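Local coordinates for protein aerobactin synthase IucA (Klebsiella pneumoniae subsp. pneumoniae, PDB 5JM8) that binds ATP and magnesium and, as a siderophore synthetase of the NIS family, probably uses the nucleotide to activate a carboxylate during aerobactin assembly, at residues A467-E470 with N471-T474; L390-A394 with Q395-H399; E208-P211 with Q212-N215. One frame throughout, in Å; residues are numbered along the deposited sequence.

Contact 1. Residues A467-E470 with N471-T474; sequences AQAE and NVFT
Glu470 and Val472 meet across an inverse gamma turn centred on Asn471, in the loop that joins helix 458-462 to helix 475-500. The turn is closed by Val472 N donating to Glu470 O at 3.0 Å, a weak bond whose N-H...O angle of 143° reflects the short, bent loop of atoms. Its tight side faces inward. There the side chain of Asn471 folds back past the preceding residues, because CG sits between the backbone N and the carbonyl carbon (chi1 48°), and its amide oxygen OD1 rests against Ala469 CB at 3.4 Å. The other end of the amide is fixed from outside, ND2 donating to Ser451 O of strand 451-453, while backbone bonds to Phe453 from Asn471 and Phe473 lay the turn along the same strand. Ala469 is buried too, its methyl covered by Leu461 and by Arg302 of helix 294-306.

Glu470 lies at the margin of this packed side. A bend at chi2 brings its carboxylate back beside the start of the turn, with CD 3.2 Å from Asn471 N. The planes of the carboxylate and the Asn471 amide are nearly parallel, 14° apart, although the two side chains cross at about a right angle. No hydrogen bond joins them; OE2 instead forms a salt bridge to Arg299, which would be expected to favour the charged carboxylate. The turn thereby lies against helix 294-306, with the Asn471 side chain about 13 Å from the bound ATP.

The looser side belongs to Val472, an exposed residue whose contact is mainly with backbone. Only CG1 approaches the Ala469 methyl, at 4.1 Å, whereas the two branches straddle the Ala469 carbonyl oxygen: CG1 and CG2 each lie 3.2 Å from Ala469 O.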
# COMPACT_ATOMS: atom_id res chain seq x y z
N ALA A 467 -33.42 30.16 -13.86
CA ALA A 467 -33.42 31.56 -13.47
C ALA A 467 -34.39 31.83 -12.32
O ALA A 467 -34.18 32.75 -11.53
CB ALA A 467 -33.76 32.45 -14.66
N GLN A 468 -35.44 31.02 -12.24
CA GLN A 468 -36.43 31.16 -11.19
C GLN A 468 -36.14 30.20 -10.05
O GLN A 468 -37.04 29.78 -9.33
CB GLN A 468 -37.84 30.92 -11.75
N ALA A 469 -34.87 29.84 -9.90
CA ALA A 469 -34.48 28.91 -8.84
C ALA A 469 -35.01 29.35 -7.49
O ALA A 469 -35.06 30.54 -7.17
CB ALA A 469 -32.96 28.79 -8.76
N GLU A 470 -35.41 28.36 -6.70
CA GLU A 470 -35.93 28.60 -5.37
C GLU A 470 -34.83 29.10 -4.44
O GLU A 470 -35.08 29.93 -3.56
CB GLU A 470 -36.57 27.32 -4.83
CG GLU A 470 -36.56 27.17 -3.32
CD GLU A 470 -35.29 26.53 -2.78
OE1 GLU A 470 -34.74 25.61 -3.44
OE2 GLU A 470 -34.85 26.93 -1.69
N ASN A 471 -33.61 28.60 -4.63
CA ASN A 471 -32.48 29.01 -3.81
C ASN A 471 -31.80 30.25 -4.39
O ASN A 471 -30.61 30.25 -4.68
CB ASN A 471 -31.47 27.86 -3.66
CG ASN A 471 -31.13 27.19 -4.97
OD1 ASN A 471 -31.89 27.26 -5.93
ND2 ASN A 471 -29.98 26.52 -5.02
N VAL A 472 -32.59 31.30 -4.57
CA VAL A 472 -32.07 32.62 -4.92
C VAL A 472 -32.06 33.49 -3.66
O VAL A 472 -33.00 33.46 -2.87
CB VAL A 472 -32.91 33.32 -6.01
CG1 VAL A 472 -32.67 32.67 -7.37
CG2 VAL A 472 -34.40 33.32 -5.66
N PHE A 473 -30.98 34.25 -3.49
CA PHE A 473 -30.81 35.09 -2.31
C PHE A 473 -30.87 36.57 -2.63
O PHE A 473 -30.37 37.03 -3.66
CB PHE A 473 -29.47 34.78 -1.63
CG PHE A 473 -29.55 33.71 -0.57
CD1 PHE A 473 -30.64 32.87 -0.47
CD2 PHE A 473 -28.51 33.55 0.33
CE1 PHE A 473 -30.70 31.88 0.50
CE2 PHE A 473 -28.56 32.57 1.31
CZ PHE A 473 -29.66 31.74 1.39
N THR A 474 -31.50 37.33 -1.74
CA THR A 474 -31.45 38.78 -1.80
C THR A 474 -30.12 39.25 -1.24
O THR A 474 -29.35 38.46 -0.68
CB THR A 474 -32.59 39.43 -1.01
OG1 THR A 474 -32.44 39.14 0.39
CG2 THR A 474 -33.95 38.93 -1.49

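Contact 2. Residues L390-A394 with Q395-H399; sequences LGITA and QQAAH
Thr393 and Gln396 grip each other by reciprocal bonds at the start of helix 394-420. Thr393 OG1 accepts from Gln396 N at 2.9 Å, and the Gln396 side chain reaches back so that OE1 accepts from Thr393 N, also at 2.9 Å. The returning bond is nearly straight at the hydrogen (165°), its donor tilted 18° from the carbonyl plane of the amide. The Thr393 hydroxyl adds a weak bond to the same OE1, so one amide oxygen holds both the backbone N-H and the hydroxyl of the cap residue.

Torsions explain the reach. With chi1 at 66°, OG1 of Thr393 stands between its backbone N and carbonyl carbon, turned to the first turn of the helix. The Gln396 chain leaves with CG beside its own backbone N and then runs extended, crossing the threonine side chain at a slant; its CG passes 3.1 Å from OG1.

Around this core the backbone takes over: Ala397 N donates to Thr393 O at 2.8 Å and Ala398 N to Ala394 O at 2.9 Å. On the inner flank Ile392 lays its CD1 against Ala397 CB, 4.0 Å away, and its CB lies 3.4 Å from Gln396 OE1. Ala397 is packed in turn on Val383 and Ser387 of helix 378-390.

Farther out, Gln313 of the second subunit packs on Ile392, Thr393 and Gln396, and its NE2 gives a weak hydrogen bond to Gly391 O. Gly391, with positive phi, is where the chain leaves helix 378-390. Two residues on, Thr393 is the N-cap of the next helix, and its exchange of bonds with Gln396 is a capping box at a tight helix-to-helix connection beside a subunit interface.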
# COMPACT_ATOMS: atom_id res chain seq x y z
N LEU A 390 9.68 22.33 7.90
CA LEU A 390 10.27 23.47 7.20
C LEU A 390 11.37 24.13 8.02
O LEU A 390 12.11 24.97 7.52
CB LEU A 390 9.20 24.50 6.86
CG LEU A 390 8.06 24.04 5.95
CD1 LEU A 390 7.03 25.14 5.80
CD2 LEU A 390 8.58 23.61 4.59
N GLY A 391 11.49 23.74 9.29
CA GLY A 391 12.49 24.30 10.17
C GLY A 391 12.20 25.75 10.54
O GLY A 391 13.12 26.51 10.83
N ILE A 392 10.92 26.11 10.54
CA ILE A 392 10.49 27.46 10.91
C ILE A 392 9.80 27.45 12.27
O ILE A 392 9.42 26.39 12.77
CB ILE A 392 9.52 28.06 9.86
CG1 ILE A 392 8.29 27.16 9.69
CG2 ILE A 392 10.24 28.25 8.53
CD1 ILE A 392 7.24 27.74 8.77
N THR A 393 9.64 28.63 12.87
CA THR A 393 9.01 28.72 14.19
C THR A 393 7.55 28.34 14.13
O THR A 393 6.92 28.37 13.07
CB THR A 393 9.11 30.14 14.78
OG1 THR A 393 8.33 31.05 13.99
CG2 THR A 393 10.55 30.61 14.85
N ALA A 394 7.00 27.98 15.29
CA ALA A 394 5.61 27.57 15.37
C ALA A 394 4.70 28.74 14.99
O ALA A 394 3.64 28.54 14.40
CB ALA A 394 5.29 27.06 16.75
N GLN A 395 5.12 29.96 15.32
CA GLN A 395 4.35 31.15 14.97
C GLN A 395 4.43 31.41 13.46
O GLN A 395 3.43 31.78 12.84
CB GLN A 395 4.84 32.38 15.75
CG GLN A 395 4.17 33.69 15.31
CD GLN A 395 4.39 34.84 16.29
OE1 GLN A 395 4.04 34.74 17.47
NE2 GLN A 395 4.93 35.95 15.80
N GLN A 396 5.61 31.20 12.88
CA GLN A 396 5.78 31.33 11.43
C GLN A 396 4.97 30.28 10.70
O GLN A 396 4.41 30.55 9.63
CB GLN A 396 7.26 31.20 11.05
CG GLN A 396 8.09 32.46 11.29
CD GLN A 396 9.58 32.21 11.17
OE1 GLN A 396 10.05 31.09 11.36
NE2 GLN A 396 10.33 33.26 10.84
N ALA A 397 4.91 29.09 11.27
CA ALA A 397 4.10 28.02 10.71
C ALA A 397 2.62 28.38 10.81
O ALA A 397 1.83 28.11 9.90
CB ALA A 397 4.39 26.70 11.42
N ALA A 398 2.25 29.02 11.91
CA ALA A 398 0.87 29.41 12.15
C ALA A 398 0.43 30.48 11.16
O ALA A 398 -0.66 30.41 10.60
CB ALA A 398 0.70 29.91 13.57
N HIS A 399 1.29 31.47 10.95
CA HIS A 399 1.02 32.52 9.97
C HIS A 399 0.92 31.94 8.56
O HIS A 399 0.01 32.28 7.81
CB HIS A 399 2.11 33.58 10.03
CG HIS A 399 2.12 34.38 11.29
ND1 HIS A 399 3.18 35.17 11.67
CD2 HIS A 399 1.19 34.52 12.26
CE1 HIS A 399 2.91 35.76 12.82
NE2 HIS A 399 1.71 35.38 13.20

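Contact 3. Residues E208-P211 with Q212-N215; sequences ENAP and QLLN
Ala210 is the first residue to touch the segment that follows. Its carbonyl oxygen accepts from Leu213 N at 3.1 Å; the bond is fairly straight at the hydrogen (161°), but the donor stands above the carbonyl plane, 46° out of it. The Ala210 methyl meets Leu213 CD1 at 3.9 Å, and both residues pack on Trp181 of strand 177-185, Leu213 also reaching Leu252, Ala255 and Leu223.

Pro211 comes next and repeats the pattern: its O accepts from Leu214 N at 3.0 Å, again with the donor well above the carbonyl plane. Leu214 curls over that same oxygen, with CB and CG both 3.2 Å from Pro211 O. From the other direction Gln212, its chain bent at chi2 (-86°), turns its amide back over the proline ring, putting OE1 3.4 Å from Pro211 CD. With no hydrogen on the proline nitrogen, the amide oxygen forms no hydrogen bond there and simply packs on the ring.

Arg274 of the third subunit packs on Pro211 and Arg204 of that subunit on Leu214. The two successive i to i+3 bonds are those of a 3-10 helix, which here leads from helix 198-209 toward strand 221-226.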
# COMPACT_ATOMS: atom_id res chain seq x y z
N GLU A 208 -20.14 -1.71 -7.35
CA GLU A 208 -18.86 -1.41 -6.71
C GLU A 208 -18.96 -1.38 -5.18
O GLU A 208 -17.96 -1.15 -4.51
CB GLU A 208 -18.31 -0.08 -7.23
CG GLU A 208 -19.09 1.15 -6.82
CD GLU A 208 -18.56 2.42 -7.46
OE1 GLU A 208 -17.68 2.32 -8.34
OE2 GLU A 208 -19.01 3.52 -7.08
N ASN A 209 -20.15 -1.63 -4.65
CA ASN A 209 -20.36 -1.63 -3.20
C ASN A 209 -20.89 -2.95 -2.66
O ASN A 209 -20.51 -3.37 -1.56
CB ASN A 209 -21.31 -0.50 -2.80
CG ASN A 209 -20.66 0.86 -2.89
OD1 ASN A 209 -19.77 1.18 -2.11
ND2 ASN A 209 -21.11 1.68 -3.83
N ALA A 210 -21.78 -3.59 -3.41
CA ALA A 210 -22.32 -4.89 -3.02
C ALA A 210 -22.51 -5.77 -4.25
O ALA A 210 -23.63 -6.09 -4.63
CB ALA A 210 -23.63 -4.72 -2.29
N PRO A 211 -21.39 -6.18 -4.87
CA PRO A 211 -21.41 -6.97 -6.11
C PRO A 211 -22.21 -8.26 -5.97
O PRO A 211 -22.83 -8.71 -6.94
CB PRO A 211 -19.94 -7.30 -6.36
CG PRO A 211 -19.16 -6.42 -5.48
CD PRO A 211 -20.02 -5.99 -4.35
N GLN A 212 -22.19 -8.86 -4.78
CA GLN A 212 -22.79 -10.18 -4.59
C GLN A 212 -24.32 -10.13 -4.59
O GLN A 212 -24.97 -11.16 -4.50
CB GLN A 212 -22.28 -10.81 -3.29
CG GLN A 212 -22.74 -10.14 -2.00
CD GLN A 212 -21.86 -8.99 -1.57
OE1 GLN A 212 -21.03 -8.49 -2.34
NE2 GLN A 212 -22.02 -8.55 -0.32
N LEU A 213 -24.87 -8.92 -4.69
CA LEU A 213 -26.32 -8.74 -4.77
C LEU A 213 -26.78 -8.55 -6.20
O LEU A 213 -27.96 -8.31 -6.46
CB LEU A 213 -26.76 -7.53 -3.93
CG LEU A 213 -26.65 -7.65 -2.41
CD1 LEU A 213 -27.14 -6.37 -1.77
CD2 LEU A 213 -27.43 -8.85 -1.89
N LEU A 214 -25.85 -8.65 -7.14
CA LEU A 214 -26.18 -8.42 -8.54
C LEU A 214 -27.03 -9.56 -9.10
O LEU A 214 -27.60 -9.44 -10.18
CB LEU A 214 -24.91 -8.25 -9.37
CG LEU A 214 -24.19 -6.91 -9.17
CD1 LEU A 214 -22.86 -6.90 -9.92
CD2 LEU A 214 -25.05 -5.74 -9.62
N ASN A 215 -27.13 -10.66 -8.35
CA ASN A 215 -28.01 -11.76 -8.75
C ASN A 215 -29.48 -11.36 -8.65
O ASN A 215 -30.37 -12.13 -9.02
CB ASN A 215 -27.75 -13.01 -7.90
CG ASN A 215 -27.88 -12.76 -6.41
OD1 ASN A 215 -28.39 -11.73 -5.98
ND2 ASN A 215 -27.41 -13.71 -5.61

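How the contacts relate
From the N terminus the order is contact 3, contact 2, contact 1. They follow in series, with none crossing or enclosing another, and each closes only a local turn within one continuous run of chain. Contact 3 turns the chain between helix 198-209 and strand 221-226; contact 2 joins helix 378-390 to helix 394-420; contact 1 lies in the connection from helix 458-462 to helix 475-500. They are far apart: centres are 44 Å from contact 1 to contact 2, 40 Å from contact 1 to contact 3 and 49 Å from contact 2 to contact 3. Contacts 2 and 3 lie against different neighbouring subunits, whereas contact 1 touches no other chain.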